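Local structure of Myo-inositol phosphohydrolase (Mitsuokella multacida, 4WU3) at residues Arg357-Asn368 and Ser569-Asn577; Asn577-Lys585 and Tyr596-Glu604. The protein probably removes phosphate groups from inositol phosphates such as phytate, as a phosphatase resembling the protein tyrosine phosphatases. The protein carries 2 engineered substitutions. One frame throughout, in Å; residues are numbered along the deposited sequence.

Overall arrangement
Contact 1 and contact 2 lie in series along the chain, their centres about 18 Å apart, and N577 belongs to both. In contact 1, the end of helix 564-573 is fastened to strand 357-358 and the loop that follows it; in contact 2, the loop leaving that helix is laid against helix 593-613. They meet where Y572 CD1 packs 3.8 Å from Y578 N. The bound inositol tetrakisphosphate, whose phosphates are met by residues of the 540-546 phosphate-binding loop, lies close to both: the R357 side chain of contact 1 comes within about 8 Å, and Y596 of contact 2 lines the pocket itself. The chain is thus held first against 357-368, then from V579 to I583 against helix 593-613.

Contact 1. Residues Arg357-Asn368 and Ser569-Asn577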
loop_
_atom_site.group_PDB
_atom_site.type_symbol
_atom_site.label_atom_id
_atom_site.label_comp_id
_atom_site.label_asym_id
_atom_site.label_seq_id
_atom_site.Cartn_x
_atom_site.Cartn_y
_atom_site.Cartn_z
ATOM N N ARG A 357 -16.454 -23.926 39.115
ATOM C CA ARG A 357 -16.710 -23.315 40.417
ATOM C C ARG A 357 -18.190 -23.181 40.671
ATOM O O ARG A 357 -18.983 -23.116 39.726
ATOM C CB ARG A 357 -16.047 -21.939 40.528
ATOM C CG ARG A 357 -16.614 -20.875 39.601
ATOM C CD ARG A 357 -15.982 -20.890 38.216
ATOM N NE ARG A 357 -16.243 -19.641 37.498
ATOM C CZ ARG A 357 -15.887 -19.408 36.240
ATOM N NH1 ARG A 357 -15.251 -20.298 35.530
ATOM N NH2 ARG A 357 -16.175 -18.272 35.670
ATOM N N THR A 358 -18.563 -23.157 41.948
ATOM C CA THR A 358 -19.917 -22.793 42.344
ATOM C C THR A 358 -19.795 -21.581 43.240
ATOM O O THR A 358 -18.695 -21.217 43.648
ATOM C CB THR A 358 -20.672 -23.928 43.088
ATOM O OG1 THR A 358 -20.184 -24.063 44.436
ATOM C CG2 THR A 358 -20.529 -25.252 42.359
ATOM N N MET A 359 -20.916 -20.945 43.544
ATOM C CA MET A 359 -20.891 -19.771 44.394
ATOM C C MET A 359 -20.642 -20.149 45.849
ATOM O O MET A 359 -20.529 -19.270 46.713
ATOM C CB MET A 359 -22.191 -18.994 44.248
ATOM C CG MET A 359 -22.405 -18.467 42.837
ATOM S SD MET A 359 -21.054 -17.376 42.349
ATOM C CE MET A 359 -19.953 -18.468 41.470
ATOM N N ASN A 360 -20.540 -21.453 46.117
ATOM C CA ASN A 360 -20.119 -21.939 47.436
ATOM C C ASN A 360 -18.628 -22.285 47.489
ATOM O O ASN A 360 -18.123 -22.689 48.537
ATOM C CB ASN A 360 -20.928 -23.178 47.845
ATOM C CG ASN A 360 -22.417 -22.909 47.928
ATOM O OD1 ASN A 360 -22.860 -22.003 48.635
ATOM N ND2 ASN A 360 -23.200 -23.707 47.222
ATOM N N SER A 361 -17.930 -22.134 46.364
ATOM C CA SER A 361 -16.525 -22.538 46.265
ATOM C C SER A 361 -15.602 -21.624 47.064
ATOM O O SER A 361 -15.986 -20.525 47.447
ATOM C CB SER A 361 -16.067 -22.548 44.801
ATOM O OG SER A 361 -16.664 -23.616 44.084
ATOM N N ALA A 362 -14.379 -22.086 47.308
ATOM C CA ALA A 362 -13.362 -21.257 47.960
ATOM C C ALA A 362 -12.758 -20.264 46.974
ATOM O O ALA A 362 -12.584 -20.568 45.792
ATOM C CB ALA A 362 -12.264 -22.130 48.549
ATOM N N PHE A 363 -12.446 -19.069 47.460
ATOM C CA PHE A 363 -11.682 -18.113 46.665
ATOM C C PHE A 363 -10.335 -18.721 46.279
ATOM O O PHE A 363 -9.771 -19.541 47.013
ATOM C CB PHE A 363 -11.454 -16.817 47.445
ATOM C CG PHE A 363 -12.683 -15.959 47.580
ATOM C CD1 PHE A 363 -13.787 -16.161 46.767
ATOM C CD2 PHE A 363 -12.715 -14.921 48.491
ATOM C CE1 PHE A 363 -14.905 -15.356 46.884
ATOM C CE2 PHE A 363 -13.831 -14.117 48.610
ATOM C CZ PHE A 363 -14.925 -14.334 47.805
ATOM N N ARG A 364 -9.814 -18.305 45.130
ATOM C CA ARG A 364 -8.518 -18.777 44.658
ATOM C C ARG A 364 -7.369 -18.184 45.472
ATOM O O ARG A 364 -7.507 -17.133 46.087
ATOM C CB ARG A 364 -8.325 -18.406 43.189
ATOM C CG ARG A 364 -8.138 -16.921 42.948
ATOM C CD ARG A 364 -7.524 -16.695 41.582
ATOM N NE ARG A 364 -8.544 -16.511 40.566
ATOM C CZ ARG A 364 -8.378 -16.768 39.275
ATOM N NH1 ARG A 364 -7.256 -17.256 38.814
ATOM N NH2 ARG A 364 -9.351 -16.550 38.434
ATOM N N THR A 365 -6.222 -18.854 45.448
ATOM C CA THR A 365 -5.040 -18.368 46.156
ATOM C C THR A 365 -3.963 -17.865 45.202
ATOM O O THR A 365 -2.886 -17.461 45.641
ATOM C CB THR A 365 -4.420 -19.478 47.011
ATOM O OG1 THR A 365 -4.044 -20.566 46.163
ATOM C CG2 THR A 365 -5.413 -19.962 48.048
ATOM N N ASP A 366 -4.257 -17.882 43.904
ATOM C CA ASP A 366 -3.294 -17.468 42.889
ATOM C C ASP A 366 -3.651 -16.115 42.268
ATOM O O ASP A 366 -3.480 -15.915 41.062
ATOM C CB ASP A 366 -3.194 -18.535 41.799
ATOM C CG ASP A 366 -4.539 -18.822 41.128
ATOM O OD1 ASP A 366 -5.421 -19.444 41.753
ATOM O OD2 ASP A 366 -4.708 -18.432 39.960
ATOM N N VAL A 367 -4.109 -15.184 43.101
ATOM C CA VAL A 367 -4.497 -13.850 42.648
ATOM C C VAL A 367 -3.360 -13.137 41.917
ATOM O O VAL A 367 -2.232 -13.081 42.402
ATOM C CB VAL A 367 -4.955 -12.965 43.828
ATOM C CG1 VAL A 367 -5.229 -11.540 43.361
ATOM C CG2 VAL A 367 -6.191 -13.552 44.492
ATOM N N ASN A 368 -3.667 -12.607 40.737
ATOM C CA ASN A 368 -2.728 -11.779 39.982
ATOM C C ASN A 368 -3.354 -10.417 39.742
ATOM O O ASN A 368 -4.193 -10.267 38.860
ATOM C CB ASN A 368 -2.383 -12.440 38.646
ATOM C CG ASN A 368 -1.307 -11.687 37.876
ATOM O OD1 ASN A 368 -0.970 -10.545 38.197
ATOM N ND2 ASN A 368 -0.773 -12.326 36.840
ATOM N N SER A 569 -14.870 -8.708 41.546
ATOM C CA SER A 569 -13.818 -9.281 42.365
ATOM C C SER A 569 -14.152 -10.708 42.826
ATOM O O SER A 569 -13.335 -11.616 42.697
ATOM C CB SER A 569 -13.534 -8.365 43.551
ATOM O OG SER A 569 -13.081 -7.092 43.097
ATOM N N ARG A 570 -15.353 -10.936 43.336
ATOM C CA ARG A 570 -15.660 -12.275 43.791
ATOM C C ARG A 570 -15.806 -13.260 42.630
ATOM O O ARG A 570 -15.358 -14.407 42.738
ATOM C CB ARG A 570 -16.881 -12.291 44.705
ATOM C CG ARG A 570 -18.206 -11.953 44.056
ATOM C CD ARG A 570 -19.150 -11.460 45.133
ATOM N NE ARG A 570 -20.548 -11.611 44.771
ATOM C CZ ARG A 570 -21.547 -11.350 45.598
ATOM N NH1 ARG A 570 -22.787 -11.508 45.214
ATOM N NH2 ARG A 570 -21.316 -10.932 46.818
ATOM N N GLN A 571 -16.387 -12.827 41.508
ATOM C CA GLN A 571 -16.456 -13.705 40.326
ATOM C C GLN A 571 -15.041 -14.072 39.833
ATOM O O GLN A 571 -14.808 -15.189 39.354
ATOM C CB GLN A 571 -17.292 -13.079 39.203
ATOM C CG GLN A 571 -18.783 -12.963 39.503
ATOM C CD GLN A 571 -19.402 -14.267 39.969
ATOM O OE1 GLN A 571 -19.018 -15.355 39.533
ATOM N NE2 GLN A 571 -20.364 -14.163 40.865
ATOM N N TYR A 572 -14.103 -13.139 39.963
ATOM C CA TYR A 572 -12.706 -13.420 39.658
ATOM C C TYR A 572 -12.146 -14.382 40.692
ATOM O O TYR A 572 -11.552 -15.413 40.343
ATOM C CB TYR A 572 -11.857 -12.136 39.624
ATOM C CG TYR A 572 -10.366 -12.403 39.563
ATOM C CD1 TYR A 572 -9.763 -12.771 38.380
ATOM C CD2 TYR A 572 -9.571 -12.308 40.695
ATOM C CE1 TYR A 572 -8.410 -13.035 38.314
ATOM C CE2 TYR A 572 -8.209 -12.559 40.640
ATOM C CZ TYR A 572 -7.633 -12.926 39.440
ATOM O OH TYR A 572 -6.274 -13.183 39.352
ATOM N N LEU A 573 -12.352 -14.055 41.965
ATOM C CA LEU A 573 -11.784 -14.850 43.042
ATOM C C LEU A 573 -12.301 -16.273 43.001
ATOM O O LEU A 573 -11.587 -17.201 43.349
ATOM C CB LEU A 573 -12.069 -14.215 44.395
ATOM C CG LEU A 573 -11.267 -12.930 44.613
ATOM C CD1 LEU A 573 -11.698 -12.229 45.881
ATOM C CD2 LEU A 573 -9.778 -13.233 44.659
ATOM N N LEU A 574 -13.537 -16.451 42.556
ATOM C CA LEU A 574 -14.126 -17.784 42.543
ATOM C C LEU A 574 -13.621 -18.622 41.380
ATOM O O LEU A 574 -13.914 -19.809 41.313
ATOM C CB LEU A 574 -15.648 -17.703 42.512
ATOM C CG LEU A 574 -16.229 -17.217 43.837
ATOM C CD1 LEU A 574 -17.636 -16.667 43.678
ATOM C CD2 LEU A 574 -16.196 -18.347 44.848
ATOM N N GLY A 575 -12.868 -18.005 40.466
ATOM C CA GLY A 575 -12.241 -18.734 39.366
ATOM C C GLY A 575 -12.555 -18.247 37.957
ATOM O O GLY A 575 -12.097 -18.852 36.980
ATOM N N GLY A 576 -13.331 -17.167 37.842
ATOM C CA GLY A 576 -13.547 -16.515 36.555
ATOM C C GLY A 576 -12.350 -15.642 36.221
ATOM O O GLY A 576 -11.345 -15.646 36.935
ATOM N N ASN A 577 -12.430 -14.902 35.121
ATOM C CA ASN A 577 -11.463 -13.841 34.897
ATOM C C ASN A 577 -12.061 -12.570 35.462
ATOM O O ASN A 577 -13.111 -12.634 36.120
ATOM C CB ASN A 577 -11.054 -13.707 33.425
ATOM C CG ASN A 577 -12.191 -13.289 32.510
ATOM O OD1 ASN A 577 -13.236 -12.821 32.952
ATOM N ND2 ASN A 577 -11.980 -13.459 31.208
HETATM O O HOH W 1 -16.929 -16.814 38.417
#
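R364 meets the end of helix 564-573 through backbone and side chain alike. Its N donates to L573 O at 2.7 Å, while NE and NH2 grip Y572 O side-on, both in the guanidinium plane, at 3.2 and 3.1 Å. That carbonyl also accepts from G575 N within the Schellman motif closing the helix, so three N-H groups converge on one oxygen. NH1 of R364 forms a salt bridge with D366. Farther along, N368 N gives Y572 OH a nearly straight bond (173°). R357 NH1 is held by N355 O and G543 O, and its NE by a water that also bonds Q571 O and OE1.

Stacking supplements these bonds. A bend at chi3 (92°) swings the R364 guanidinium over the Y572 ring in a cation-pi stack, planes 10° apart and centres separated by 4.2 Å. The R357 guanidinium instead turns one face to the backbone of G575 and G576.

Apolar contacts fill the middle. L573 CB sits over one face of the F363 ring, 3.8 Å from its centroid in a CH-pi contact, whereas L574 CD2 lies at the ring edge and L574 CD1 touches M359 CE at 3.7 Å. V367 CG2 meets L573 CD2.

The chemistry implies that R364 caps L573 O with its backbone and reinforces Y572 O with its guanidinium, whose positive charge is probably eased by the Y572 ring and D366.

Contact 2. Residues Asn577-Lys585 and Tyr596-Glu604; sequences NYVAYEIAK and YHQKAHMIE. With 4IP (inositol-(1,3,4,5)-tetrakisphosphate), chain F.
H597 ND1 donates to E582 OE2 at 2.9 Å, the hydrogen bond that ties the loop after helix 564-573 to helix 593-613 in this protein-tyrosine-phosphatase-like (PTP-like) fold. The carboxylate is met on its syn side, somewhat out of its plane, and the acceptor lies in the imidazole plane; NE2 at the far side of the ring bonds E158 of helix 149-161. The histidine is thus held from two directions, which would limit its rotation. E582 OE1 rests 3.6 Å from A600 CB, so the carboxylate touches side chains three residues apart on the helix.

The aromatic pair gives the second grip. With CG anti to the backbone N (chi1 174°), Y581 presents its edge to the face of Y596 in a T-shaped stack, ring centroids 5.0 Å apart and planes at 84°. I583 CG1 comes within 3.6 Å of Y596 CD2. Y596 therefore has Y581 over one face and I583 against its ring, while its hydroxyl points to the 5-phosphate of the inositol phosphate; that approach is too short to interpret safely.

Small and branched residues complete the apolar interface. A580 lies against A600, their CA atoms only 3.8 Å apart, and V579 and I603 cross at about a right angle, V579 CG1 3.9 Å from I603 CB. Nearby, the extended K599 chain carries NZ toward the ligand side, where a water lies 2.7 Å from it and is weakly bonded by N577 ND2.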
loop_
_atom_site.group_PDB
_atom_site.type_symbol
_atom_site.label_atom_id
_atom_site.label_comp_id
_atom_site.label_asym_id
_atom_site.label_seq_id
_atom_site.Cartn_x
_atom_site.Cartn_y
_atom_site.Cartn_z
ATOM N N ASN A 577 -12.430 -14.902 35.121
ATOM C CA ASN A 577 -11.463 -13.841 34.897
ATOM C C ASN A 577 -12.061 -12.570 35.462
ATOM O O ASN A 577 -13.111 -12.634 36.120
ATOM C CB ASN A 577 -11.054 -13.707 33.425
ATOM C CG ASN A 577 -12.191 -13.289 32.510
ATOM O OD1 ASN A 577 -13.236 -12.821 32.952
ATOM N ND2 ASN A 577 -11.980 -13.459 31.208
ATOM N N TYR A 578 -11.394 -11.434 35.255
ATOM C CA TYR A 578 -11.931 -10.145 35.674
ATOM C C TYR A 578 -12.558 -9.480 34.456
ATOM O O TYR A 578 -11.853 -9.174 33.488
ATOM C CB TYR A 578 -10.825 -9.256 36.248
ATOM C CG TYR A 578 -11.349 -8.129 37.114
ATOM C CD1 TYR A 578 -11.798 -8.381 38.404
ATOM C CD2 TYR A 578 -11.401 -6.821 36.644
ATOM C CE1 TYR A 578 -12.287 -7.367 39.199
ATOM C CE2 TYR A 578 -11.891 -5.798 37.436
ATOM C CZ TYR A 578 -12.329 -6.079 38.711
ATOM O OH TYR A 578 -12.819 -5.083 39.516
ATOM N N VAL A 579 -13.870 -9.249 34.503
ATOM C CA VAL A 579 -14.597 -8.825 33.318
ATOM C C VAL A 579 -14.113 -7.478 32.803
ATOM O O VAL A 579 -14.226 -7.207 31.616
ATOM C CB VAL A 579 -16.110 -8.719 33.567
ATOM C CG1 VAL A 579 -16.830 -8.244 32.306
ATOM C CG2 VAL A 579 -16.673 -10.051 34.034
ATOM N N ALA A 580 -13.595 -6.632 33.695
ATOM C CA ALA A 580 -13.232 -5.260 33.320
ATOM C C ALA A 580 -11.736 -5.113 33.075
ATOM O O ALA A 580 -11.203 -4.006 33.090
ATOM C CB ALA A 580 -13.706 -4.254 34.369
ATOM N N TYR A 581 -11.071 -6.233 32.820
ATOM C CA TYR A 581 -9.662 -6.207 32.457
ATOM C C TYR A 581 -9.443 -5.359 31.210
ATOM O O TYR A 581 -10.201 -5.445 30.235
ATOM C CB TYR A 581 -9.139 -7.626 32.216
ATOM C CG TYR A 581 -7.716 -7.676 31.680
ATOM C CD1 TYR A 581 -6.628 -7.442 32.509
ATOM C CD2 TYR A 581 -7.468 -7.949 30.339
ATOM C CE1 TYR A 581 -5.334 -7.479 32.015
ATOM C CE2 TYR A 581 -6.182 -7.992 29.841
ATOM C CZ TYR A 581 -5.120 -7.760 30.679
ATOM O OH TYR A 581 -3.848 -7.806 30.170
ATOM N N GLU A 582 -8.406 -4.532 31.249
ATOM C CA GLU A 582 -7.971 -3.809 30.064
ATOM C C GLU A 582 -6.471 -3.972 29.945
ATOM O O GLU A 582 -5.772 -4.103 30.954
ATOM C CB GLU A 582 -8.333 -2.320 30.136
ATOM C CG GLU A 582 -9.785 -2.050 30.469
ATOM C CD GLU A 582 -10.240 -0.693 29.992
ATOM O OE1 GLU A 582 -10.690 0.122 30.817
ATOM O OE2 GLU A 582 -10.156 -0.436 28.784
ATOM N N ILE A 583 -5.987 -3.982 28.708
ATOM C CA ILE A 583 -4.560 -4.070 28.451
ATOM C C ILE A 583 -3.936 -2.709 28.690
ATOM O O ILE A 583 -4.321 -1.721 28.069
ATOM C CB ILE A 583 -4.276 -4.506 27.012
ATOM C CG1 ILE A 583 -4.820 -5.913 26.792
ATOM C CG2 ILE A 583 -2.781 -4.445 26.730
ATOM C CD1 ILE A 583 -4.646 -6.419 25.378
ATOM N N ALA A 584 -2.981 -2.668 29.608
ATOM C CA ALA A 584 -2.340 -1.420 30.001
ATOM C C ALA A 584 -1.803 -0.626 28.799
ATOM O O ALA A 584 -2.266 0.484 28.516
ATOM C CB ALA A 584 -1.225 -1.714 30.991
ATOM N N LYS A 585 -0.828 -1.190 28.092
ATOM C CA LYS A 585 -0.216 -0.479 26.966
ATOM C C LYS A 585 -0.199 -1.359 25.741
ATOM O O LYS A 585 0.772 -2.053 25.467
ATOM C CB LYS A 585 1.184 0.014 27.320
ATOM C CG LYS A 585 1.144 1.230 28.231
ATOM C CD LYS A 585 2.521 1.752 28.594
ATOM C CE LYS A 585 2.396 2.977 29.484
ATOM N NZ LYS A 585 3.720 3.524 29.880
ATOM N N TYR A 596 -11.513 -5.956 25.038
ATOM C CA TYR A 596 -11.415 -5.843 26.493
ATOM C C TYR A 596 -11.936 -4.489 26.961
ATOM O O TYR A 596 -12.642 -4.394 27.960
ATOM C CB TYR A 596 -9.968 -5.959 26.951
ATOM C CG TYR A 596 -9.370 -7.343 26.886
ATOM C CD1 TYR A 596 -10.094 -8.460 27.283
ATOM C CD2 TYR A 596 -8.052 -7.528 26.480
ATOM C CE1 TYR A 596 -9.531 -9.727 27.245
ATOM C CE2 TYR A 596 -7.481 -8.794 26.439
ATOM C CZ TYR A 596 -8.224 -9.890 26.818
ATOM O OH TYR A 596 -7.654 -11.150 26.785
ATOM N N HIS A 597 -11.580 -3.435 26.236
ATOM C CA HIS A 597 -12.009 -2.100 26.624
ATOM C C HIS A 597 -13.522 -1.998 26.566
ATOM O O HIS A 597 -14.157 -1.417 27.440
ATOM C CB HIS A 597 -11.408 -1.041 25.713
ATOM C CG HIS A 597 -12.058 0.296 25.856
ATOM N ND1 HIS A 597 -11.838 1.117 26.943
ATOM C CD2 HIS A 597 -12.948 0.943 25.070
ATOM C CE1 HIS A 597 -12.552 2.220 26.812
ATOM N NE2 HIS A 597 -13.234 2.139 25.684
ATOM N N GLN A 598 -14.092 -2.555 25.510
ATOM C CA GLN A 598 -15.525 -2.544 25.333
ATOM C C GLN A 598 -16.190 -3.313 26.489
ATOM O O GLN A 598 -17.249 -2.923 26.980
ATOM C CB GLN A 598 -15.857 -3.148 23.969
ATOM C CG GLN A 598 -17.324 -3.357 23.663
ATOM C CD GLN A 598 -17.537 -3.664 22.198
ATOM O OE1 GLN A 598 -16.902 -4.560 21.639
ATOM N NE2 GLN A 598 -18.427 -2.911 21.558
ATOM N N LYS A 599 -15.563 -4.390 26.944
ATOM C CA LYS A 599 -16.133 -5.134 28.062
ATOM C C LYS A 599 -16.072 -4.319 29.344
ATOM O O LYS A 599 -17.032 -4.263 30.106
ATOM C CB LYS A 599 -15.412 -6.463 28.274
ATOM C CG LYS A 599 -15.739 -7.533 27.249
ATOM C CD LYS A 599 -14.924 -8.775 27.559
ATOM C CE LYS A 599 -15.197 -9.908 26.600
ATOM N NZ LYS A 599 -14.202 -10.987 26.846
ATOM N N ALA A 600 -14.932 -3.690 29.581
ATOM C CA ALA A 600 -14.766 -2.893 30.766
ATOM C C ALA A 600 -15.837 -1.816 30.817
ATOM O O ALA A 600 -16.427 -1.568 31.852
ATOM C CB ALA A 600 -13.382 -2.270 30.776
ATOM N N HIS A 601 -16.091 -1.191 29.680
ATOM C CA HIS A 601 -17.050 -0.104 29.585
ATOM C C HIS A 601 -18.475 -0.617 29.785
ATOM O O HIS A 601 -19.233 -0.067 30.589
ATOM C CB HIS A 601 -16.926 0.533 28.203
ATOM C CG HIS A 601 -17.650 1.831 28.056
ATOM N ND1 HIS A 601 -18.720 1.993 27.207
ATOM C CD2 HIS A 601 -17.440 3.038 28.627
ATOM C CE1 HIS A 601 -19.147 3.241 27.269
ATOM N NE2 HIS A 601 -18.387 3.895 28.126
ATOM N N MET A 602 -18.830 -1.674 29.056
ATOM C CA MET A 602 -20.202 -2.146 29.015
ATOM C C MET A 602 -20.638 -2.849 30.295
ATOM O O MET A 602 -21.827 -2.835 30.616
ATOM C CB MET A 602 -20.427 -3.068 27.809
ATOM C CG MET A 602 -20.318 -2.376 26.453
ATOM S SD MET A 602 -21.457 -0.991 26.229
ATOM C CE MET A 602 -23.019 -1.836 26.074
ATOM N N ILE A 603 -19.709 -3.469 31.024
ATOM C CA ILE A 603 -20.088 -4.137 32.270
ATOM C C ILE A 603 -20.499 -3.104 33.322
ATOM O O ILE A 603 -21.394 -3.363 34.125
ATOM C CB ILE A 603 -18.985 -5.059 32.821
ATOM C CG1 ILE A 603 -19.522 -5.915 33.981
ATOM C CG2 ILE A 603 -17.792 -4.252 33.304
ATOM C CD1 ILE A 603 -20.674 -6.821 33.611
ATOM N N GLU A 604 -19.859 -1.934 33.303
ATOM C CA GLU A 604 -20.291 -0.809 34.128
ATOM C C GLU A 604 -21.665 -0.316 33.727
ATOM O O GLU A 604 -22.497 -0.010 34.588
ATOM C CB GLU A 604 -19.338 0.368 33.995
ATOM C CG GLU A 604 -18.047 0.203 34.753
ATOM C CD GLU A 604 -17.195 1.455 34.727
ATOM O OE1 GLU A 604 -17.410 2.314 33.844
ATOM O OE2 GLU A 604 -16.305 1.579 35.593
HETATM C C1 4IP F . -12.095 -17.320 26.109
HETATM O O1 4IP F . -13.000 -17.732 27.133
HETATM C C2 4IP F . -11.527 -18.537 25.390
HETATM O O2 4IP F . -10.928 -19.411 26.338
HETATM C C3 4IP F . -10.460 -18.144 24.376
HETATM O O3 4IP F . -9.932 -19.319 23.756
HETATM C C4 4IP F . -9.330 -17.348 25.023
HETATM O O4 4IP F . -8.415 -16.928 24.005
HETATM C C5 4IP F . -9.892 -16.129 25.746
HETATM O O5 4IP F . -8.845 -15.410 26.401
HETATM C C6 4IP F . -10.965 -16.523 26.760
HETATM O O6 4IP F . -11.506 -15.359 27.389
HETATM P P1 4IP F . -14.541 -18.086 26.845
HETATM O O1P 4IP F . -15.178 -16.757 26.545
HETATM O O2P 4IP F . -14.980 -18.731 28.134
HETATM O O3P 4IP F . -14.496 -19.051 25.688
HETATM P P3 4IP F . -9.978 -19.479 22.151
HETATM O O4P 4IP F . -9.561 -18.122 21.636
HETATM O O5P 4IP F . -11.413 -19.856 21.863
HETATM O O6P 4IP F . -8.973 -20.564 21.851
HETATM P P4 4IP F . -6.823 -17.187 24.112
HETATM O O7P 4IP F . -6.691 -18.646 24.474
HETATM O O8P 4IP F . -6.338 -16.862 22.721
HETATM O O9P 4IP F . -6.378 -16.221 25.194
HETATM P P5 4IP F . -8.887 -13.795 26.449
HETATM O OPF 4IP F . -9.639 -13.372 25.197
HETATM O OPG 4IP F . -7.420 -13.421 26.459
HETATM O OPH 4IP F . -9.624 -13.483 27.732
HETATM O O HOH W 2 -13.435 -10.996 29.441
#